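Local coordinates for protein sulfide-quinone reductase (Aquifex aeolicus, PDB 3HYW) that oxidises hydrogen sulfide with a quinone as electron acceptor, using bound FAD and building up polysulfur that is released typically as cyclooctasulfur, at residues A[123-126]-A[127-130]; A[383-386]-A[387-391]; A[111-114]-A[115-118]. All blocks are in the same frame, centred on the assembly; numbering follows the deposited sequence. Where two conformers were deposited one is given.

Contact 1: residues A[123-126]-A[127-130]; sequences ICTA and EHAL. With FAD (flavin-adenine dinucleotide), chain G; H2S (hydrosulfuric acid), chain J.
The imidazole of His128 meets Thr125 obliquely, with Thr125 OG1 lying 2.8 Å from His128 ND1. That side-chain bond is weak, because the N-H...O angle is only 120°. Leu109 and Ser122 also touch this histidine side chain. The stronger grip on the hydroxyl comes from the backbone, His128 N donating to Thr125 OG1 over 3.1 Å at 165°. Thr125 sets OG1 between its own N and carbonyl carbon (chi1 66°), which turns the oxygen back over the first turn, so two nitrogens of one residue share it. Behind the cap, Ala129 N reaches Thr125 O at 2.9 Å. Glu127 bends beyond CG, bringing OE1 within 3.6 Å of Thr125 CB; its carboxylate is held by a salt bridge to Arg36 and a hydrogen bond to Tyr38 OH. On the inner side Ile123 CB packs against Ala129 CB at 4.4 Å. One residue before the cap, Cys124 lines the pocket of the bound H2S, though the exact approach of its SG is doubtful because two conformers were deposited, and Ile123 O lies 3.3 Å from the flavin methyl C7M. This is a threonine N-cap, starting helix 126-141 beside the sulfide and flavin pocket.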
loop_
_atom_site.group_PDB
_atom_site.type_symbol
_atom_site.label_atom_id
_atom_site.label_comp_id
_atom_site.label_asym_id
_atom_site.label_seq_id
_atom_site.Cartn_x
_atom_site.Cartn_y
_atom_site.Cartn_z
ATOM N N ILE A 123 21.217 19.261 11.860
ATOM C CA ILE A 123 20.286 20.104 12.605
ATOM C C ILE A 123 20.156 19.655 14.067
ATOM O O ILE A 123 19.215 20.042 14.758
ATOM C CB ILE A 123 18.897 20.158 11.908
ATOM C CG1 ILE A 123 18.223 18.776 11.911
ATOM C CG2 ILE A 123 19.031 20.689 10.474
ATOM C CD1 ILE A 123 16.866 18.729 11.208
ATOM N N CYS A 124 21.129 18.870 14.532
ATOM C CA CYS A 124 21.051 18.210 15.842
ATOM C C CYS A 124 21.436 19.104 17.014
ATOM O O CYS A 124 21.080 18.816 18.159
ATOM C CB CYS A 124 21.917 16.948 15.859
ATOM S SG CYS A 124 21.302 15.630 14.847
ATOM N N THR A 125 22.194 20.161 16.738
ATOM C CA THR A 125 22.439 21.207 17.731
ATOM C C THR A 125 21.984 22.543 17.162
ATOM O O THR A 125 21.842 22.688 15.951
ATOM C CB THR A 125 23.925 21.302 18.164
ATOM O OG1 THR A 125 24.722 21.738 17.062
ATOM C CG2 THR A 125 24.447 19.956 18.682
ATOM N N ALA A 126 21.755 23.515 18.042
ATOM C CA ALA A 126 21.386 24.862 17.626
ATOM C C ALA A 126 22.453 25.444 16.704
ATOM O O ALA A 126 22.141 26.064 15.690
ATOM C CB ALA A 126 21.190 25.758 18.842
ATOM N N GLU A 127 23.710 25.220 17.079
ATOM C CA GLU A 127 24.877 25.730 16.371
ATOM C C GLU A 127 24.980 25.168 14.951
ATOM O O GLU A 127 25.220 25.913 13.999
ATOM C CB GLU A 127 26.143 25.415 17.173
ATOM C CG GLU A 127 26.274 26.218 18.483
ATOM C CD GLU A 127 25.548 25.599 19.675
ATOM O OE1 GLU A 127 25.043 24.455 19.573
ATOM O OE2 GLU A 127 25.487 26.269 20.732
ATOM N N HIS A 128 24.779 23.859 14.809
ATOM C CA HIS A 128 24.728 23.222 13.486
ATOM C C HIS A 128 23.507 23.670 12.664
ATOM O O HIS A 128 23.617 23.904 11.462
ATOM C CB HIS A 128 24.698 21.694 13.623
ATOM C CG HIS A 128 26.016 21.081 13.982
ATOM N ND1 HIS A 128 26.197 20.335 15.126
ATOM C CD2 HIS A 128 27.210 21.085 13.343
ATOM C CE1 HIS A 128 27.448 19.913 15.182
ATOM N NE2 HIS A 128 28.084 20.355 14.111
ATOM N N ALA A 129 22.342 23.759 13.306
ATOM C CA ALA A 129 21.116 24.194 12.625
ATOM C C ALA A 129 21.243 25.598 12.021
ATOM O O ALA A 129 20.730 25.864 10.937
ATOM C CB ALA A 129 19.903 24.111 13.568
ATOM N N LEU A 130 21.944 26.485 12.721
ATOM C CA LEU A 130 22.187 27.837 12.217
ATOM C C LEU A 130 23.077 27.863 10.972
ATOM O O LEU A 130 22.833 28.644 10.053
ATOM C CB LEU A 130 22.736 28.743 13.324
ATOM C CG LEU A 130 21.651 29.105 14.348
ATOM C CD1 LEU A 130 22.247 29.508 15.679
ATOM C CD2 LEU A 130 20.698 30.178 13.818
HETATM P PA FAD G . 20.067 17.196 25.245
HETATM O O1A FAD G . 18.699 17.795 25.446
HETATM O O2A FAD G . 20.759 17.369 23.928
HETATM O O5B FAD G . 20.980 17.785 26.417
HETATM C C5B FAD G . 22.305 17.357 26.687
HETATM C C4B FAD G . 22.959 18.450 27.517
HETATM O O4B FAD G . 24.204 17.990 28.043
HETATM C C3B FAD G . 23.286 19.666 26.666
HETATM O O3B FAD G . 22.983 20.847 27.418
HETATM C C2B FAD G . 24.779 19.549 26.430
HETATM O O2B FAD G . 25.386 20.821 26.212
HETATM C C1B FAD G . 25.243 18.917 27.729
HETATM N N9A FAD G . 26.543 18.198 27.657
HETATM C C8A FAD G . 26.995 17.412 26.656
HETATM N N7A FAD G . 28.216 16.929 26.998
HETATM C C5A FAD G . 28.524 17.426 28.219
HETATM C C6A FAD G . 29.621 17.294 29.069
HETATM N N6A FAD G . 30.677 16.528 28.711
HETATM N N1A FAD G . 29.622 17.939 30.266
HETATM C C2A FAD G . 28.581 18.704 30.640
HETATM N N3A FAD G . 27.514 18.850 29.838
HETATM C C4A FAD G . 27.462 18.219 28.630
HETATM N N1 FAD G . 12.047 14.318 20.598
HETATM C C2 FAD G . 10.693 14.446 20.614
HETATM O O2 FAD G . 10.021 13.830 21.466
HETATM N N3 FAD G . 10.047 15.240 19.727
HETATM C C4 FAD G . 10.747 15.926 18.801
HETATM O O4 FAD G . 10.115 16.724 17.891
HETATM C C4X FAD G . 12.132 15.810 18.763
HETATM N N5 FAD G . 12.828 16.495 17.828
HETATM C C5X FAD G . 14.175 16.403 17.777
HETATM C C6 FAD G . 14.873 17.133 16.809
HETATM C C7 FAD G . 16.259 17.050 16.727
HETATM C C7M FAD G . 16.975 17.854 15.657
HETATM C C8 FAD G . 16.946 16.229 17.624
HETATM C C8M FAD G . 18.456 16.087 17.589
HETATM C C9 FAD G . 16.240 15.499 18.584
HETATM C C9A FAD G . 14.843 15.583 18.684
HETATM N N10 FAD G . 14.145 14.891 19.634
HETATM C C10 FAD G . 12.791 14.990 19.678
HETATM C "C1'" FAD G . 14.854 13.967 20.549
HETATM C "C2'" FAD G . 15.105 14.348 21.993
HETATM O "O2'" FAD G . 13.893 14.811 22.604
HETATM C "C3'" FAD G . 16.240 15.370 22.054
HETATM O "O3'" FAD G . 17.425 14.800 21.446
HETATM C "C4'" FAD G . 16.541 15.782 23.488
HETATM O "O4'" FAD G . 17.288 17.005 23.450
HETATM C "C5'" FAD G . 17.331 14.702 24.220
HETATM O "O5'" FAD G . 17.514 15.075 25.582
HETATM P P FAD G . 18.895 14.805 26.370
HETATM O O1P FAD G . 18.746 15.388 27.750
HETATM O O2P FAD G . 19.311 13.358 26.220
HETATM O O3P FAD G . 20.009 15.624 25.541
HETATM S S H2S J . 19.288 15.163 16.574
HETATM O O HOH W 1 22.186 23.127 20.910
#

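Contact 2: residues A[383-386]-A[387-391]; sequences TAFE and KYFLW. With DCQ (2-decyl-5,6-dimethoxy-3-methylcyclohexa-2,5-diene-1,4-dione), chain H.
Phe385 lays one face of its ring over the quinone head of decylubiquinone, whose C4 stands 4.0 Å above the plane of the Phe385 ring. The closest approach is at the rim, Phe385 CE2 to the methoxy carbon C3M of the quinone at 3.3 Å. On the opposite face sits Phe389 CB, offset toward the rim, while Phe385 CZ touches Phe389 CD2 at 3.8 Å; the two ring planes are inclined at 45°, an oblique pair. Phe385 CD1 meets the edge of the Tyr388 ring in its plane, 4.0 Å from CD2. With CG opposite the backbone N (chi1 -177°), Phe385 swings out from helix 376-395 to the quinone. Replacing Phe385 with an alanine would probably open a gap between the quinone and Phe389 and remove the ring lying over this face of the head group. Further out, Tyr388 OH is hydrogen-bonded to Glu403 OE1, and the backbone bond from Phe389 N to Phe385 O (2.8 Å, 164°) fixes the spacing of the two phenylalanines. Around the helix, Glu386 makes a salt bridge with Arg53, and a water links its OE2 to Lys387 NZ. Within this stretch the quinone thus gains an apolar, aromatic contact through Phe385, Tyr388 ties the same side to a carboxylate of the quinone pocket, and Glu386 belongs to a separate charged cluster, where Arg53 and the water probably help stabilise its carboxylate.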
loop_
_atom_site.group_PDB
_atom_site.type_symbol
_atom_site.label_atom_id
_atom_site.label_comp_id
_atom_site.label_asym_id
_atom_site.label_seq_id
_atom_site.Cartn_x
_atom_site.Cartn_y
_atom_site.Cartn_z
ATOM N N THR A 383 3.581 23.501 17.856
ATOM C CA THR A 383 3.910 24.878 18.228
ATOM C C THR A 383 3.484 25.175 19.670
ATOM O O THR A 383 4.256 25.752 20.446
ATOM C CB THR A 383 3.265 25.895 17.252
ATOM O OG1 THR A 383 3.691 25.592 15.917
ATOM C CG2 THR A 383 3.677 27.329 17.596
ATOM N N ALA A 384 2.269 24.757 20.023
ATOM C CA ALA A 384 1.748 24.945 21.379
ATOM C C ALA A 384 2.618 24.233 22.414
ATOM O O ALA A 384 2.948 24.817 23.444
ATOM C CB ALA A 384 0.292 24.498 21.474
ATOM N N PHE A 385 3.017 22.993 22.121
ATOM C CA PHE A 385 3.868 22.234 23.027
ATOM C C PHE A 385 5.242 22.890 23.260
ATOM O O PHE A 385 5.759 22.879 24.377
ATOM C CB PHE A 385 4.053 20.780 22.574
ATOM C CG PHE A 385 4.860 19.969 23.545
ATOM C CD1 PHE A 385 4.313 19.586 24.767
ATOM C CD2 PHE A 385 6.188 19.649 23.273
ATOM C CE1 PHE A 385 5.068 18.871 25.684
ATOM C CE2 PHE A 385 6.943 18.927 24.185
ATOM C CZ PHE A 385 6.380 18.538 25.391
ATOM N N GLU A 386 5.815 23.444 22.197
ATOM C CA GLU A 386 7.052 24.217 22.268
ATOM C C GLU A 386 6.941 25.344 23.304
ATOM O O GLU A 386 7.769 25.437 24.209
ATOM C CB GLU A 386 7.379 24.776 20.881
ATOM C CG GLU A 386 8.625 25.624 20.804
ATOM C CD GLU A 386 8.798 26.259 19.443
ATOM O OE1 GLU A 386 8.645 25.543 18.426
ATOM O OE2 GLU A 386 9.076 27.477 19.396
ATOM N N LYS A 387 5.896 26.163 23.194
ATOM C CA LYS A 387 5.661 27.261 24.142
ATOM C C LYS A 387 5.493 26.735 25.568
ATOM O O LYS A 387 6.066 27.278 26.519
ATOM C CB LYS A 387 4.436 28.092 23.725
ATOM C CG LYS A 387 4.501 28.640 22.292
ATOM C CD LYS A 387 5.689 29.584 22.121
ATOM C CE LYS A 387 5.887 30.005 20.672
ATOM N NZ LYS A 387 7.069 30.920 20.553
ATOM N N TYR A 388 4.724 25.658 25.695
ATOM C CA TYR A 388 4.461 25.006 26.983
ATOM C C TYR A 388 5.719 24.437 27.648
ATOM O O TYR A 388 5.934 24.658 28.837
ATOM C CB TYR A 388 3.383 23.919 26.831
ATOM C CG TYR A 388 3.158 23.059 28.068
ATOM C CD1 TYR A 388 2.672 23.616 29.252
ATOM C CD2 TYR A 388 3.414 21.685 28.042
ATOM C CE1 TYR A 388 2.459 22.829 30.389
ATOM C CE2 TYR A 388 3.194 20.884 29.175
ATOM C CZ TYR A 388 2.719 21.466 30.340
ATOM O OH TYR A 388 2.503 20.694 31.468
ATOM N N PHE A 389 6.549 23.718 26.897
ATOM C CA PHE A 389 7.758 23.153 27.481
ATOM C C PHE A 389 8.746 24.227 27.938
ATOM O O PHE A 389 9.309 24.124 29.029
ATOM C CB PHE A 389 8.457 22.148 26.550
ATOM C CG PHE A 389 9.383 21.211 27.282
ATOM C CD1 PHE A 389 10.735 21.523 27.448
ATOM C CD2 PHE A 389 8.895 20.037 27.845
ATOM C CE1 PHE A 389 11.584 20.665 28.145
ATOM C CE2 PHE A 389 9.734 19.177 28.551
ATOM C CZ PHE A 389 11.085 19.491 28.702
ATOM N N LEU A 390 8.962 25.244 27.105
ATOM C CA LEU A 390 9.859 26.349 27.473
ATOM C C LEU A 390 9.375 27.056 28.725
ATOM O O LEU A 390 10.177 27.444 29.584
ATOM C CB LEU A 390 10.002 27.370 26.338
ATOM C CG LEU A 390 11.142 27.315 25.298
ATOM C CD1 LEU A 390 12.380 26.520 25.726
ATOM C CD2 LEU A 390 10.665 26.902 23.914
ATOM N N TRP A 391 8.059 27.227 28.831
ATOM C CA TRP A 391 7.468 27.778 30.049
ATOM C C TRP A 391 7.850 26.928 31.275
ATOM O O TRP A 391 8.247 27.464 32.314
ATOM C CB TRP A 391 5.941 27.894 29.918
ATOM C CG TRP A 391 5.327 28.488 31.128
ATOM C CD1 TRP A 391 5.137 29.819 31.387
ATOM C CD2 TRP A 391 4.847 27.783 32.275
ATOM N NE1 TRP A 391 4.562 29.979 32.626
ATOM C CE2 TRP A 391 4.373 28.746 33.190
ATOM C CE3 TRP A 391 4.768 26.427 32.617
ATOM C CZ2 TRP A 391 3.826 28.396 34.427
ATOM C CZ3 TRP A 391 4.222 26.083 33.845
ATOM C CH2 TRP A 391 3.761 27.060 34.732
HETATM O O2 DCQ H . 7.414 14.790 25.422
HETATM C C2 DCQ H . 6.227 15.067 24.819
HETATM C C3 DCQ H . 6.199 15.300 23.449
HETATM O O3 DCQ H . 7.357 15.228 22.712
HETATM C C3M DCQ H . 8.229 16.344 22.531
HETATM C C4 DCQ H . 4.992 15.587 22.825
HETATM O O4 DCQ H . 4.962 15.810 21.470
HETATM C C4M DCQ H . 4.821 17.126 20.938
HETATM C C5 DCQ H . 3.820 15.642 23.572
HETATM O O5 DCQ H . 2.642 15.926 22.947
HETATM C C1 DCQ H . 5.056 15.124 25.570
HETATM C C1M DCQ H . 5.120 14.869 27.058
HETATM C C6 DCQ H . 3.844 15.419 24.945
HETATM C C7 DCQ H . 2.554 15.483 25.744
HETATM C C8 DCQ H . 2.081 16.920 25.940
HETATM C C9 DCQ H . 1.513 17.125 27.339
HETATM C C10 DCQ H . 0.049 17.551 27.292
HETATM C C11 DCQ H . -0.111 18.992 27.760
HETATM C C12 DCQ H . -1.232 19.122 28.784
HETATM C C13 DCQ H . -2.469 19.767 28.164
HETATM C C14 DCQ H . -3.425 20.284 29.235
HETATM C C15 DCQ H . -4.752 20.734 28.634
HETATM C C16 DCQ H . -5.423 21.757 29.525
HETATM O O HOH W 2 9.331 29.373 21.066
#

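Contact 3: residues A[111-114]-A[115-118]; sequences FGAE and GQEE
Gln116 and Phe111 form the close-packed half of this loop and helix start, the amide standing almost upright to the ring (planes 86° apart) with NE2 at the ring edge, 3.6 Å from Phe111 CD1. The glutamine is fully extended, CG opposite its backbone N, and reaches back inside the loop, where its OE1 accepts from Ala113 N at 3.1 Å. This donor lies in the amide carbonyl plane. In the reverse direction Gln116 N donates to Ala113 O, also at 3.1 Å, but from 47° above the carbonyl plane. That bond closes a type II beta turn from Ala113 to Gln116; Gly115, whose positive phi favours glycine, occupies its third position and is also the N-cap of helix 116-119. NE2 makes a weak hydrogen bond to Met251 O, and Ile151 and Phe250 pack against the glutamine. Glu117 belongs to the packed part too: its CG lies over one face of Phe111, 4.0 Å from the ring centroid and 25° off the normal, a CH-pi contact, and its carboxylate runs along the ring, nearly parallel to it.

The loose side is that of Glu114, an exposed residue whose backbone is bonded to Lys224 and Ile226. The chemistry implies a buried amide whose oxygen ties down the turn, and an acidic Glu117 that lends its methylene to the ring while the outward side of its carboxylate probably faces solvent.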
loop_
_atom_site.group_PDB
_atom_site.type_symbol
_atom_site.label_atom_id
_atom_site.label_comp_id
_atom_site.label_asym_id
_atom_site.label_seq_id
_atom_site.Cartn_x
_atom_site.Cartn_y
_atom_site.Cartn_z
ATOM N N PHE A 111 29.661 11.855 12.575
ATOM C CA PHE A 111 29.422 12.078 11.152
ATOM C C PHE A 111 30.155 11.012 10.349
ATOM O O PHE A 111 31.198 11.269 9.741
ATOM C CB PHE A 111 29.852 13.498 10.763
ATOM C CG PHE A 111 29.064 14.570 11.466
ATOM C CD1 PHE A 111 27.847 15.009 10.948
ATOM C CD2 PHE A 111 29.517 15.114 12.664
ATOM C CE1 PHE A 111 27.107 15.979 11.608
ATOM C CE2 PHE A 111 28.778 16.096 13.329
ATOM C CZ PHE A 111 27.579 16.526 12.799
ATOM N N GLY A 112 29.585 9.807 10.363
ATOM C CA GLY A 112 30.243 8.598 9.883
ATOM C C GLY A 112 30.522 8.472 8.402
ATOM O O GLY A 112 31.481 7.813 8.019
ATOM N N ALA A 113 29.691 9.085 7.563
ATOM C CA ALA A 113 29.928 9.079 6.118
ATOM C C ALA A 113 31.118 9.970 5.775
ATOM O O ALA A 113 31.348 10.998 6.420
ATOM C CB ALA A 113 28.675 9.519 5.356
ATOM N N GLU A 114 31.888 9.550 4.774
ATOM C CA GLU A 114 33.078 10.279 4.352
ATOM C C GLU A 114 32.702 11.669 3.856
ATOM O O GLU A 114 31.845 11.809 2.983
ATOM C CB GLU A 114 33.807 9.507 3.249
ATOM C CG GLU A 114 35.160 10.077 2.880
ATOM C CD GLU A 114 36.277 9.523 3.742
ATOM O OE1 GLU A 114 36.995 8.621 3.257
ATOM O OE2 GLU A 114 36.424 9.977 4.901
ATOM N N GLY A 115 33.342 12.687 4.429
ATOM C CA GLY A 115 33.092 14.081 4.052
ATOM C C GLY A 115 31.779 14.661 4.564
ATOM O O GLY A 115 31.369 15.740 4.137
ATOM N N GLN A 116 31.121 13.958 5.482
ATOM C CA GLN A 116 29.793 14.367 5.956
ATOM C C GLN A 116 29.835 15.658 6.770
ATOM O O GLN A 116 29.112 16.612 6.460
ATOM C CB GLN A 116 29.123 13.245 6.755
ATOM C CG GLN A 116 27.746 13.614 7.340
ATOM C CD GLN A 116 27.133 12.500 8.174
ATOM O OE1 GLN A 116 27.668 11.394 8.253
ATOM N NE2 GLN A 116 25.997 12.793 8.802
ATOM N N GLU A 117 30.679 15.689 7.801
ATOM C CA GLU A 117 30.794 16.882 8.641
ATOM C C GLU A 117 31.220 18.111 7.829
ATOM O O GLU A 117 30.771 19.220 8.112
ATOM C CB GLU A 117 31.743 16.652 9.820
ATOM C CG GLU A 117 31.525 17.650 10.968
ATOM C CD GLU A 117 32.444 17.429 12.163
ATOM O OE1 GLU A 117 33.224 16.455 12.166
ATOM O OE2 GLU A 117 32.383 18.243 13.108
ATOM N N GLU A 118 32.058 17.897 6.815
ATOM C CA GLU A 118 32.595 18.981 5.980
ATOM C C GLU A 118 31.640 19.455 4.878
ATOM O O GLU A 118 31.524 20.660 4.629
ATOM C CB GLU A 118 33.931 18.574 5.334
ATOM C CG GLU A 118 35.071 18.285 6.308
ATOM C CD GLU A 118 35.267 16.795 6.585
ATOM O OE1 GLU A 118 34.263 16.047 6.687
ATOM O OE2 GLU A 118 36.441 16.376 6.712
#

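In the fold
Contacts 3 and 1 follow one another in the chain and begin successive helices, 116-119 and 126-141. Their centres are 16 Å apart, yet they touch where His128 NE2 packs 4.1 Å from Phe111 CZ. Contact 1 borders the sulfide side of the flavin through Cys124, whereas Phe111 of contact 3 remains about 10 Å from FAD, side chain to ligand. Contact 2 serves the quinone, with the Phe385 side chain about 7 Å from FAD. Its centre is 19 Å from that of contact 1 and 33 Å from that of contact 3. Contacts 1 and 2 thus address the two substrates of a flavin-mediated transfer, while contact 3 packs behind the sulfide side.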